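Succinate-semialdehyde dehydrogenase (Synechococcus sp., PDB 4ITA) probably oxidises succinic semialdehyde to succinate, using NADP as the electron-accepting cofactor, as a member of the aldehyde dehydrogenase family. Local coordinates at residues 125-130 with 202-207; 153-158 with 182-187; 224-229 with 445-450. All blocks are in the same frame, centred on the assembly; numbering follows the deposited sequence.

Interaction 1. Residues 125-130 with 202-207; sequences ILLAVM and KAATLT. With NDP (NADPH dihydro-nicotinamide-adenine-dinucleotide phosphate), chain C.
Val-129 and Leu-206, on parallel strands, meet through methyl groups: Val-129 CG1 lies 3.6 Å from Leu-206 CD1, on the sheet face that also carries Leu-127 and Ala-204. The same methyl, set opposite the backbone N (chi1 175°), touches the cofactor, with Val-129 CG1 3.3 Å from O4B of the adenosine ribose. A compact branched residue suits a place where one methyl must serve both core and ligand. On the other face the CG2 methyl of Thr-205 presses on Ala-128 CB at 3.7 Å, and the CD1 branch of Leu-126 lies 3.6 Å from Ala-203 O, against the carbonyl. The small alanines leave room for Phe-142 and Phe-447, which pack on Ala-128 and Ala-203 respectively. Both strands belong to the Rossmann-type sheet of the cofactor-binding domain, and backbone bonds such as Thr-205 N to Leu-127 O (2.8 Å) keep them in step. Met-130 O accepts a hydrogen bond from the ribose hydroxyl O3B at 2.8 Å. The Met-130 chain bends at chi2 and chi3, bringing CE within 3.8 Å of Thr-207 OG1, a hydroxyl weakly bonded to Arg-141. Thr-207 CG2 touches C2N of the nicotinamide ring at 3.4 Å.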
loop_
_atom_site.group_PDB
_atom_site.type_symbol
_atom_site.label_atom_id
_atom_site.label_comp_id
_atom_site.label_asym_id
_atom_site.label_seq_id
_atom_site.Cartn_x
_atom_site.Cartn_y
_atom_site.Cartn_z
ATOM N N ILE A 125 -1.123 -4.918 -15.619
ATOM C CA ILE A 125 -1.002 -3.534 -16.059
ATOM C C ILE A 125 -0.972 -2.566 -14.872
ATOM O O ILE A 125 -1.891 -2.533 -14.051
ATOM C CB ILE A 125 -2.169 -3.119 -16.976
ATOM C CG1 ILE A 125 -2.311 -4.052 -18.182
ATOM C CG2 ILE A 125 -1.993 -1.683 -17.432
ATOM C CD1 ILE A 125 -3.586 -3.787 -18.992
ATOM N N LEU A 126 0.085 -1.762 -14.823
ATOM C CA LEU A 126 0.224 -0.663 -13.867
ATOM C C LEU A 126 -0.005 0.664 -14.582
ATOM O O LEU A 126 0.603 0.934 -15.624
ATOM C CB LEU A 126 1.637 -0.673 -13.266
ATOM C CG LEU A 126 2.099 0.512 -12.409
ATOM C CD1 LEU A 126 1.287 0.630 -11.119
ATOM C CD2 LEU A 126 3.580 0.373 -12.078
ATOM N N LEU A 127 -0.901 1.479 -14.036
ATOM C CA LEU A 127 -1.059 2.862 -14.464
ATOM C C LEU A 127 -0.113 3.745 -13.676
ATOM O O LEU A 127 -0.061 3.666 -12.450
ATOM C CB LEU A 127 -2.491 3.344 -14.224
ATOM C CG LEU A 127 -2.709 4.866 -14.242
ATOM C CD1 LEU A 127 -2.475 5.467 -15.613
ATOM C CD2 LEU A 127 -4.113 5.187 -13.770
ATOM N N ALA A 128 0.623 4.598 -14.382
ATOM C CA ALA A 128 1.438 5.631 -13.753
ATOM C C ALA A 128 1.011 7.014 -14.221
ATOM O O ALA A 128 0.893 7.266 -15.421
ATOM C CB ALA A 128 2.882 5.415 -14.064
ATOM N N VAL A 129 0.803 7.911 -13.265
ATOM C CA VAL A 129 0.501 9.310 -13.540
ATOM C C VAL A 129 1.677 10.130 -13.029
ATOM O O VAL A 129 2.037 10.044 -11.848
ATOM C CB VAL A 129 -0.800 9.755 -12.845
ATOM C CG1 VAL A 129 -1.027 11.258 -13.035
ATOM C CG2 VAL A 129 -1.981 8.960 -13.381
ATOM N N MET A 130 2.291 10.902 -13.922
ATOM C CA MET A 130 3.573 11.551 -13.636
ATOM C C MET A 130 3.543 13.059 -13.884
ATOM O O MET A 130 2.732 13.547 -14.663
ATOM C CB MET A 130 4.684 10.898 -14.465
ATOM C CG MET A 130 4.992 9.459 -14.034
ATOM S SD MET A 130 5.810 9.276 -12.410
ATOM C CE MET A 130 4.854 7.943 -11.681
ATOM N N LYS A 202 -4.432 -3.129 -12.850
ATOM C CA LYS A 202 -4.376 -3.799 -11.544
ATOM C C LYS A 202 -3.876 -2.932 -10.392
ATOM O O LYS A 202 -4.075 -3.272 -9.224
ATOM C CB LYS A 202 -3.537 -5.081 -11.637
ATOM C CG LYS A 202 -4.041 -6.083 -12.683
ATOM C CD LYS A 202 -5.516 -6.454 -12.497
ATOM C CE LYS A 202 -5.903 -7.549 -13.481
ATOM N NZ LYS A 202 -7.357 -7.853 -13.480
ATOM N N ALA A 203 -3.244 -1.811 -10.720
ATOM C CA ALA A 203 -2.598 -0.985 -9.718
ATOM C C ALA A 203 -2.322 0.376 -10.318
ATOM O O ALA A 203 -2.298 0.526 -11.535
ATOM C CB ALA A 203 -1.301 -1.631 -9.270
ATOM N N ALA A 204 -2.111 1.369 -9.466
ATOM C CA ALA A 204 -1.818 2.711 -9.955
ATOM C C ALA A 204 -0.845 3.439 -9.049
ATOM O O ALA A 204 -0.890 3.312 -7.822
ATOM C CB ALA A 204 -3.091 3.513 -10.115
ATOM N N THR A 205 0.037 4.209 -9.667
ATOM C CA THR A 205 1.009 5.013 -8.952
ATOM C C THR A 205 0.935 6.450 -9.466
ATOM O O THR A 205 0.741 6.692 -10.668
ATOM C CB THR A 205 2.425 4.407 -9.092
ATOM O OG1 THR A 205 3.332 5.084 -8.219
ATOM C CG2 THR A 205 2.932 4.469 -10.521
ATOM N N LEU A 206 1.043 7.410 -8.554
ATOM C CA LEU A 206 1.022 8.811 -8.953
ATOM C C LEU A 206 2.091 9.591 -8.221
ATOM O O LEU A 206 2.254 9.458 -7.003
ATOM C CB LEU A 206 -0.354 9.441 -8.698
ATOM C CG LEU A 206 -0.540 10.901 -9.124
ATOM C CD1 LEU A 206 -1.966 11.163 -9.603
ATOM C CD2 LEU A 206 -0.212 11.888 -7.987
ATOM N N THR A 207 2.815 10.402 -8.984
ATOM C CA THR A 207 3.698 11.426 -8.448
ATOM C C THR A 207 3.114 12.765 -8.884
ATOM O O THR A 207 2.834 12.976 -10.067
ATOM C CB THR A 207 5.129 11.242 -8.977
ATOM O OG1 THR A 207 5.613 9.958 -8.560
ATOM C CG2 THR A 207 6.049 12.331 -8.437
HETATM P PA NDP C . -0.299 18.010 -10.714
HETATM O O1A NDP C . -0.793 17.140 -9.594
HETATM O O2A NDP C . -1.128 19.175 -11.178
HETATM O O5B NDP C . -0.032 17.083 -11.990
HETATM C C5B NDP C . 0.709 15.860 -11.903
HETATM C C4B NDP C . 0.111 14.799 -12.824
HETATM O O4B NDP C . -1.201 14.471 -12.359
HETATM C C3B NDP C . -0.080 15.276 -14.259
HETATM O O3B NDP C . 0.056 14.151 -15.138
HETATM C C2B NDP C . -1.521 15.749 -14.267
HETATM O O2B NDP C . -2.120 15.729 -15.555
HETATM C C1B NDP C . -2.142 14.677 -13.415
HETATM N N9A NDP C . -3.407 15.048 -12.763
HETATM C C8A NDP C . -3.759 16.235 -12.228
HETATM N N7A NDP C . -4.997 16.153 -11.687
HETATM C C5A NDP C . -5.430 14.894 -11.858
HETATM C C6A NDP C . -6.639 14.120 -11.534
HETATM N N6A NDP C . -7.662 14.709 -10.884
HETATM N N1A NDP C . -6.669 12.826 -11.906
HETATM C C2A NDP C . -5.654 12.230 -12.547
HETATM N N3A NDP C . -4.524 12.871 -12.882
HETATM C C4A NDP C . -4.374 14.173 -12.562
HETATM O O3 NDP C . 1.187 18.451 -10.222
HETATM P PN NDP C . 2.081 19.792 -10.430
HETATM O O1N NDP C . 1.245 21.046 -10.304
HETATM O O2N NDP C . 2.946 19.567 -11.639
HETATM O O5D NDP C . 3.023 19.720 -9.126
HETATM C C5D NDP C . 3.971 18.671 -8.979
HETATM C C4D NDP C . 3.840 18.054 -7.598
HETATM O O4D NDP C . 4.482 16.771 -7.577
HETATM C C3D NDP C . 4.512 18.875 -6.515
HETATM O O3D NDP C . 3.685 18.923 -5.347
HETATM C C2D NDP C . 5.794 18.095 -6.296
HETATM O O2D NDP C . 6.339 18.376 -5.006
HETATM C C1D NDP C . 5.309 16.665 -6.416
HETATM N N1N NDP C . 6.449 15.764 -6.641
HETATM C C2N NDP C . 6.566 14.629 -5.931
HETATM C C3N NDP C . 7.815 14.027 -5.784
HETATM C C7N NDP C . 7.981 12.744 -5.026
HETATM O O7N NDP C . 8.668 11.856 -5.527
HETATM N N7N NDP C . 7.397 12.595 -3.840
HETATM C C4N NDP C . 9.054 14.655 -6.376
HETATM C C5N NDP C . 8.680 15.540 -7.473
HETATM C C6N NDP C . 7.391 16.060 -7.560
HETATM P P2B NDP C . -2.303 17.070 -16.421
HETATM O O1X NDP C . -2.983 16.554 -17.656
HETATM O O2X NDP C . -3.178 17.996 -15.609
HETATM O O3X NDP C . -0.945 17.636 -16.703
#

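Interaction 2. Residues 153-158 with 182-187; sequences AVLKHA and FQTLLI. With NDP (NADPH dihydro-nicotinamide-adenine-dinucleotide phosphate), chain C; EDO (1,2-ethanediol), chain E.
Ala-153 to Leu-155 pair in parallel with Phe-182 to Thr-184, joining a strand of the central sheet to the strand that follows it along the chain, with helix 162-175 between them. Backbone bonds run both ways, among them Leu-155 N to Gln-183 O (2.9 Å) and Leu-185 N to Leu-155 O (2.7 Å). On one face the Phe-182 ring lies obliquely to its neighbours, its CZ 3.8 Å from Leu-155 CB and its CD2 near the methyl of Ala-153, whose small size leaves space for the ring. Leu-155 and Thr-184 run alongside each other on this face, while the threonine hydroxyl is bonded to Ala-165 O of helix 162-175. On the other face Leu-185 CD1 rests on Val-154 CB at 3.8 Å.

Beyond these pairs, Lys-156 turns the contact toward the cofactor. Its CG packs 3.5 Å from Ile-187 CG1, and bends at chi2 (-98°) and chi4 (-71°) curl the chain round. There NZ gives bonds to Ile-187 O and His-157 O, and meets the 2'-phosphate of NADPH with Lys-156 NZ 2.8 Å from O1X; a further bond to O2B is weak. With an alanine here, the phosphate is likely to lose this cationic mate and the two carbonyls the ammonium, leaving them the water that also bonds both. The arrangement is that of a beta-alpha-beta crossover in a Rossmann-type fold, with a lysine at the C-terminal end of the first strand recognising the phosphate that distinguishes NADPH from NADH.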
loop_
_atom_site.group_PDB
_atom_site.type_symbol
_atom_site.label_atom_id
_atom_site.label_comp_id
_atom_site.label_asym_id
_atom_site.label_seq_id
_atom_site.Cartn_x
_atom_site.Cartn_y
_atom_site.Cartn_z
ATOM N N ALA A 153 3.111 -1.402 -18.322
ATOM C CA ALA A 153 2.753 -0.090 -17.817
ATOM C C ALA A 153 2.116 0.792 -18.863
ATOM O O ALA A 153 2.477 0.755 -20.041
ATOM C CB ALA A 153 3.974 0.597 -17.240
ATOM N N VAL A 154 1.153 1.585 -18.414
ATOM C CA VAL A 154 0.623 2.683 -19.211
ATOM C C VAL A 154 0.918 3.971 -18.461
ATOM O O VAL A 154 0.700 4.059 -17.251
ATOM C CB VAL A 154 -0.888 2.517 -19.548
ATOM C CG1 VAL A 154 -1.089 1.323 -20.477
ATOM C CG2 VAL A 154 -1.736 2.361 -18.275
ATOM N N LEU A 155 1.446 4.949 -19.185
ATOM C CA LEU A 155 1.859 6.223 -18.607
ATOM C C LEU A 155 0.927 7.345 -19.026
ATOM O O LEU A 155 0.734 7.576 -20.221
ATOM C CB LEU A 155 3.266 6.572 -19.081
ATOM C CG LEU A 155 3.751 8.005 -18.835
ATOM C CD1 LEU A 155 3.919 8.319 -17.353
ATOM C CD2 LEU A 155 5.046 8.275 -19.603
ATOM N N LYS A 156 0.358 8.042 -18.050
ATOM C CA LYS A 156 -0.284 9.325 -18.298
ATOM C C LYS A 156 0.658 10.384 -17.750
ATOM O O LYS A 156 0.774 10.580 -16.535
ATOM C CB LYS A 156 -1.668 9.405 -17.638
ATOM C CG LYS A 156 -2.406 10.723 -17.894
ATOM C CD LYS A 156 -2.274 11.732 -16.741
ATOM C CE LYS A 156 -3.033 13.036 -17.029
ATOM N NZ LYS A 156 -2.381 13.873 -18.087
ATOM N N HIS A 157 1.381 11.031 -18.655
ATOM C CA HIS A 157 2.317 12.074 -18.274
ATOM C C HIS A 157 1.580 13.407 -18.214
ATOM O O HIS A 157 0.421 13.522 -18.624
ATOM C CB HIS A 157 3.488 12.133 -19.268
ATOM C CG HIS A 157 4.810 12.432 -18.630
ATOM N ND1 HIS A 157 4.930 13.206 -17.495
ATOM C CD2 HIS A 157 6.066 12.053 -18.967
ATOM C CE1 HIS A 157 6.206 13.290 -17.159
ATOM N NE2 HIS A 157 6.917 12.603 -18.037
ATOM N N ALA A 158 2.263 14.420 -17.703
ATOM C CA ALA A 158 1.697 15.757 -17.636
ATOM C C ALA A 158 1.411 16.261 -19.050
ATOM O O ALA A 158 2.136 15.937 -19.995
ATOM C CB ALA A 158 2.665 16.678 -16.928
ATOM N N PHE A 182 5.159 -1.129 -22.602
ATOM C CA PHE A 182 5.102 0.236 -22.094
ATOM C C PHE A 182 4.395 1.096 -23.126
ATOM O O PHE A 182 4.785 1.104 -24.295
ATOM C CB PHE A 182 6.504 0.800 -21.821
ATOM C CG PHE A 182 6.488 2.173 -21.194
ATOM C CD1 PHE A 182 6.270 3.316 -21.966
ATOM C CD2 PHE A 182 6.689 2.318 -19.836
ATOM C CE1 PHE A 182 6.244 4.580 -21.377
ATOM C CE2 PHE A 182 6.667 3.577 -19.240
ATOM C CZ PHE A 182 6.442 4.706 -20.015
ATOM N N GLN A 183 3.373 1.830 -22.702
ATOM C CA GLN A 183 2.668 2.710 -23.624
ATOM C C GLN A 183 2.409 4.056 -22.997
ATOM O O GLN A 183 1.856 4.147 -21.901
ATOM C CB GLN A 183 1.334 2.102 -24.072
ATOM C CG GLN A 183 1.461 0.824 -24.899
ATOM C CD GLN A 183 0.100 0.246 -25.248
ATOM O OE1 GLN A 183 -0.440 0.482 -26.335
ATOM N NE2 GLN A 183 -0.474 -0.496 -24.316
ATOM N N THR A 184 2.795 5.100 -23.714
ATOM C CA THR A 184 2.442 6.463 -23.361
ATOM C C THR A 184 1.032 6.785 -23.828
ATOM O O THR A 184 0.689 6.578 -24.994
ATOM C CB THR A 184 3.437 7.423 -23.993
ATOM O OG1 THR A 184 4.666 7.323 -23.266
ATOM C CG2 THR A 184 2.931 8.868 -23.957
ATOM N N LEU A 185 0.211 7.262 -22.900
ATOM C CA LEU A 185 -1.150 7.691 -23.208
ATOM C C LEU A 185 -1.194 9.201 -23.246
ATOM O O LEU A 185 -1.046 9.860 -22.209
ATOM C CB LEU A 185 -2.142 7.176 -22.159
ATOM C CG LEU A 185 -2.103 5.680 -21.839
ATOM C CD1 LEU A 185 -3.160 5.345 -20.798
ATOM C CD2 LEU A 185 -2.306 4.835 -23.088
ATOM N N LEU A 186 -1.400 9.761 -24.435
ATOM C CA LEU A 186 -1.586 11.204 -24.562
ATOM C C LEU A 186 -3.023 11.522 -24.185
ATOM O O LEU A 186 -3.904 11.590 -25.040
ATOM C CB LEU A 186 -1.262 11.682 -25.981
ATOM C CG LEU A 186 0.208 11.542 -26.395
ATOM C CD1 LEU A 186 0.415 12.170 -27.781
ATOM C CD2 LEU A 186 1.153 12.153 -25.371
ATOM N N ILE A 187 -3.258 11.664 -22.884
ATOM C CA ILE A 187 -4.598 11.892 -22.357
ATOM C C ILE A 187 -4.570 12.921 -21.245
ATOM O O ILE A 187 -3.533 13.122 -20.599
ATOM C CB ILE A 187 -5.246 10.582 -21.829
ATOM C CG1 ILE A 187 -4.474 10.010 -20.628
ATOM C CG2 ILE A 187 -5.396 9.557 -22.956
ATOM C CD1 ILE A 187 -5.119 8.766 -20.010
HETATM P PA NDP C . -0.299 18.010 -10.714
HETATM O O1A NDP C . -0.793 17.140 -9.594
HETATM O O2A NDP C . -1.128 19.175 -11.178
HETATM O O5B NDP C . -0.032 17.083 -11.990
HETATM C C5B NDP C . 0.709 15.860 -11.903
HETATM C C4B NDP C . 0.111 14.799 -12.824
HETATM O O4B NDP C . -1.201 14.471 -12.359
HETATM C C3B NDP C . -0.080 15.276 -14.259
HETATM O O3B NDP C . 0.056 14.151 -15.138
HETATM C C2B NDP C . -1.521 15.749 -14.267
HETATM O O2B NDP C . -2.120 15.729 -15.555
HETATM C C1B NDP C . -2.142 14.677 -13.415
HETATM N N9A NDP C . -3.407 15.048 -12.763
HETATM C C8A NDP C . -3.759 16.235 -12.228
HETATM N N7A NDP C . -4.997 16.153 -11.687
HETATM C C5A NDP C . -5.430 14.894 -11.858
HETATM C C6A NDP C . -6.639 14.120 -11.534
HETATM N N6A NDP C . -7.662 14.709 -10.884
HETATM N N1A NDP C . -6.669 12.826 -11.906
HETATM C C2A NDP C . -5.654 12.230 -12.547
HETATM N N3A NDP C . -4.524 12.871 -12.882
HETATM C C4A NDP C . -4.374 14.173 -12.562
HETATM O O3 NDP C . 1.187 18.451 -10.222
HETATM P PN NDP C . 2.081 19.792 -10.430
HETATM O O1N NDP C . 1.245 21.046 -10.304
HETATM O O2N NDP C . 2.946 19.567 -11.639
HETATM O O5D NDP C . 3.023 19.720 -9.126
HETATM C C5D NDP C . 3.971 18.671 -8.979
HETATM C C4D NDP C . 3.840 18.054 -7.598
HETATM O O4D NDP C . 4.482 16.771 -7.577
HETATM C C3D NDP C . 4.512 18.875 -6.515
HETATM O O3D NDP C . 3.685 18.923 -5.347
HETATM C C2D NDP C . 5.794 18.095 -6.296
HETATM O O2D NDP C . 6.339 18.376 -5.006
HETATM C C1D NDP C . 5.309 16.665 -6.416
HETATM N N1N NDP C . 6.449 15.764 -6.641
HETATM C C2N NDP C . 6.566 14.629 -5.931
HETATM C C3N NDP C . 7.815 14.027 -5.784
HETATM C C7N NDP C . 7.981 12.744 -5.026
HETATM O O7N NDP C . 8.668 11.856 -5.527
HETATM N N7N NDP C . 7.397 12.595 -3.840
HETATM C C4N NDP C . 9.054 14.655 -6.376
HETATM C C5N NDP C . 8.680 15.540 -7.473
HETATM C C6N NDP C . 7.391 16.060 -7.560
HETATM P P2B NDP C . -2.303 17.070 -16.421
HETATM O O1X NDP C . -2.983 16.554 -17.656
HETATM O O2X NDP C . -3.178 17.996 -15.609
HETATM O O3X NDP C . -0.945 17.636 -16.703
HETATM C C1 EDO E . 7.469 0.535 -26.195
HETATM O O1 EDO E . 6.898 0.145 -27.448
HETATM C C2 EDO E . 7.876 -0.693 -25.393
HETATM O O2 EDO E . 6.739 -1.519 -25.116
HETATM O O HOH W 1 1.182 -0.914 -21.930
HETATM O O HOH W 2 1.377 11.034 -21.544
HETATM O O HOH W 3 -0.771 13.693 -21.397
#

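Interaction 3. Residues 224-229 with 445-450. With EDO (1,2-ethanediol), chain F; EDO (1,2-ethanediol), chain K; EDO (1,2-ethanediol), chain B.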
loop_
_atom_site.group_PDB
_atom_site.type_symbol
_atom_site.label_atom_id
_atom_site.label_comp_id
_atom_site.label_asym_id
_atom_site.label_seq_id
_atom_site.Cartn_x
_atom_site.Cartn_y
_atom_site.Cartn_z
ATOM N N ILE A 224 -10.734 -1.421 -5.390
ATOM C CA ILE A 224 -9.908 -2.392 -4.656
ATOM C C ILE A 224 -8.545 -2.583 -5.327
ATOM O O ILE A 224 -8.094 -3.706 -5.554
ATOM C CB ILE A 224 -10.610 -3.780 -4.500
ATOM C CG1 ILE A 224 -12.086 -3.616 -4.140
ATOM C CG2 ILE A 224 -9.902 -4.646 -3.450
ATOM C CD1 ILE A 224 -12.326 -2.834 -2.866
ATOM N N LYS A 225 -7.891 -1.478 -5.666
ATOM C CA LYS A 225 -6.595 -1.564 -6.328
ATOM C C LYS A 225 -5.539 -0.823 -5.533
ATOM O O LYS A 225 -5.781 0.283 -5.055
ATOM C CB LYS A 225 -6.683 -1.028 -7.761
ATOM C CG LYS A 225 -7.618 -1.857 -8.629
ATOM C CD LYS A 225 -7.840 -1.275 -10.009
ATOM C CE LYS A 225 -8.891 -2.100 -10.729
ATOM N NZ LYS A 225 -9.094 -1.666 -12.142
ATOM N N PRO A 226 -4.355 -1.432 -5.395
ATOM C CA PRO A 226 -3.305 -0.797 -4.600
ATOM C C PRO A 226 -2.707 0.416 -5.289
ATOM O O PRO A 226 -2.686 0.502 -6.528
ATOM C CB PRO A 226 -2.252 -1.903 -4.463
ATOM C CG PRO A 226 -2.450 -2.756 -5.686
ATOM C CD PRO A 226 -3.934 -2.729 -5.954
ATOM N N THR A 227 -2.227 1.350 -4.471
ATOM C CA THR A 227 -1.610 2.571 -4.968
ATOM C C THR A 227 -0.324 2.907 -4.241
ATOM O O THR A 227 -0.023 2.360 -3.176
ATOM C CB THR A 227 -2.545 3.786 -4.845
ATOM O OG1 THR A 227 -2.966 3.936 -3.485
ATOM C CG2 THR A 227 -3.759 3.621 -5.734
ATOM N N LEU A 228 0.424 3.827 -4.837
ATOM C CA LEU A 228 1.598 4.427 -4.234
ATOM C C LEU A 228 1.490 5.898 -4.603
ATOM O O LEU A 228 1.254 6.220 -5.772
ATOM C CB LEU A 228 2.870 3.802 -4.818
ATOM C CG LEU A 228 4.204 4.213 -4.172
ATOM C CD1 LEU A 228 5.263 3.141 -4.366
ATOM C CD2 LEU A 228 4.716 5.519 -4.730
ATOM N N LEU A 229 1.622 6.785 -3.616
ATOM C CA LEU A 229 1.542 8.226 -3.850
ATOM C C LEU A 229 2.816 8.923 -3.409
ATOM O O LEU A 229 3.222 8.811 -2.252
ATOM C CB LEU A 229 0.353 8.842 -3.108
ATOM C CG LEU A 229 -1.052 8.397 -3.503
ATOM C CD1 LEU A 229 -2.075 9.215 -2.730
ATOM C CD2 LEU A 229 -1.281 8.569 -4.995
ATOM N N ARG A 445 9.224 -4.232 -5.084
ATOM C CA ARG A 445 8.310 -5.049 -4.282
ATOM C C ARG A 445 6.896 -4.485 -4.188
ATOM O O ARG A 445 5.985 -5.186 -3.770
ATOM C CB ARG A 445 8.858 -5.256 -2.869
ATOM C CG ARG A 445 10.075 -6.150 -2.801
ATOM C CD ARG A 445 9.760 -7.597 -3.158
ATOM N NE ARG A 445 10.899 -8.471 -2.878
ATOM C CZ ARG A 445 11.214 -8.929 -1.673
ATOM N NH1 ARG A 445 10.474 -8.605 -0.624
ATOM N NH2 ARG A 445 12.273 -9.715 -1.517
ATOM N N THR A 446 6.703 -3.228 -4.566
ATOM C CA THR A 446 5.414 -2.569 -4.351
ATOM C C THR A 446 4.265 -3.195 -5.129
ATOM O O THR A 446 3.205 -3.486 -4.572
ATOM C CB THR A 446 5.491 -1.086 -4.698
ATOM O OG1 THR A 446 6.478 -0.465 -3.862
ATOM C CG2 THR A 446 4.143 -0.418 -4.459
ATOM N N PHE A 447 4.484 -3.413 -6.418
ATOM C CA PHE A 447 3.406 -3.854 -7.294
ATOM C C PHE A 447 3.631 -5.265 -7.822
ATOM O O PHE A 447 3.561 -5.523 -9.018
ATOM C CB PHE A 447 3.193 -2.848 -8.428
ATOM C CG PHE A 447 2.718 -1.500 -7.949
ATOM C CD1 PHE A 447 1.519 -1.379 -7.271
ATOM C CD2 PHE A 447 3.493 -0.366 -8.151
ATOM C CE1 PHE A 447 1.076 -0.138 -6.821
ATOM C CE2 PHE A 447 3.062 0.874 -7.706
ATOM C CZ PHE A 447 1.854 0.986 -7.039
ATOM N N VAL A 448 3.907 -6.174 -6.897
ATOM C CA VAL A 448 3.965 -7.592 -7.209
ATOM C C VAL A 448 3.043 -8.331 -6.262
ATOM O O VAL A 448 2.708 -7.826 -5.183
ATOM C CB VAL A 448 5.393 -8.175 -7.077
ATOM C CG1 VAL A 448 6.331 -7.553 -8.104
ATOM C CG2 VAL A 448 5.933 -7.960 -5.671
ATOM N N ASN A 449 2.611 -9.509 -6.698
ATOM C CA ASN A 449 1.952 -10.483 -5.849
ATOM C C ASN A 449 3.026 -11.224 -5.069
ATOM O O ASN A 449 3.784 -12.004 -5.646
ATOM C CB ASN A 449 1.152 -11.465 -6.716
ATOM C CG ASN A 449 0.550 -12.615 -5.919
ATOM O OD1 ASN A 449 0.521 -12.590 -4.692
ATOM N ND2 ASN A 449 0.050 -13.622 -6.620
ATOM N N ALA A 450 3.105 -10.965 -3.766
ATOM C CA ALA A 450 3.916 -11.789 -2.877
ATOM C C ALA A 450 3.072 -13.022 -2.578
ATOM O O ALA A 450 2.139 -12.973 -1.767
ATOM C CB ALA A 450 4.276 -11.040 -1.605
HETATM C C1 EDO F . 7.257 -3.066 -9.987
HETATM O O1 EDO F . 6.136 -2.361 -10.562
HETATM C C2 EDO F . 6.876 -3.726 -8.671
HETATM O O2 EDO F . 6.738 -2.672 -7.706
HETATM C C1 EDO K . -2.757 2.129 -0.020
HETATM O O1 EDO K . -1.579 1.680 0.666
HETATM C C2 EDO K . -2.962 1.334 -1.314
HETATM O O2 EDO K . -1.941 0.337 -1.463
HETATM C C1 EDO B . 1.412 -14.202 0.843
HETATM O O1 EDO B . 2.332 -13.135 0.631
HETATM C C2 EDO B . -0.060 -13.927 0.588
HETATM O O2 EDO B . -0.906 -14.932 1.131
#
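Pro-226 and Phe-447 come together without strand pairing: even these nearest backbones keep their CA atoms 7.9 Å apart, where the chain passes from helix 440-445 toward strand 448-455 beside the start of strand 227-230. The far end of the Phe-447 ring touches the other segment, with CZ 3.7 Å from Leu-228 CB and CE1 3.8 Å from the carbonyl oxygen Pro-226 O. Thr-227 C lies at the ring edge, close to its plane. One face of the same ring is covered from its own segment, Thr-446 CG2 standing 3.5 Å above the plane and over the centre of Phe-447. That methyl also meets Leu-228 CD1 at 3.7 Å, the leucine and threonine side chains crossing at about a right angle. Threonine suits this place because its two branches part company: with CG2 anti to the backbone N, the methyl serves the apolar cluster while OG1 bonds to Ala-442 O in the helix before it. Phenylalanine supplies the reach, its ring also packing on Leu-126 and Thr-205 of the adjoining strands. Pro-226 also packs on Tyr-435 of the second subunit, and further on Asn-449 ND2 bonds to Ala-410 O of that subunit, so the cluster borders the subunit interface. Since carbon-rich groups do most of the touching, the contact depends on shape and the burial of apolar surface, with little directional bonding.

All three contacts reach one mixed sheet of the cofactor-binding domain, interaction 3 through the loop before strand 448-455. Interactions 1 and 2 have centres about 9 Å apart and are joined where strand 115-129 of the first lies next to strand 152-156 of the second, their backbones probably hydrogen-bonded; both touch NADPH. Along the chain, interaction 2 is nested within the loop closed by interaction 1, and interaction 3 follows later. Its centre is about 10 Å from that of interaction 1 and about 18 Å from that of interaction 2. Across the sheet, strands 182-185, 152-156, 115-129, 201-207 and 227-230 thus succeed one another, linking the cofactor site to the region where strand 448-455 meets the second subunit.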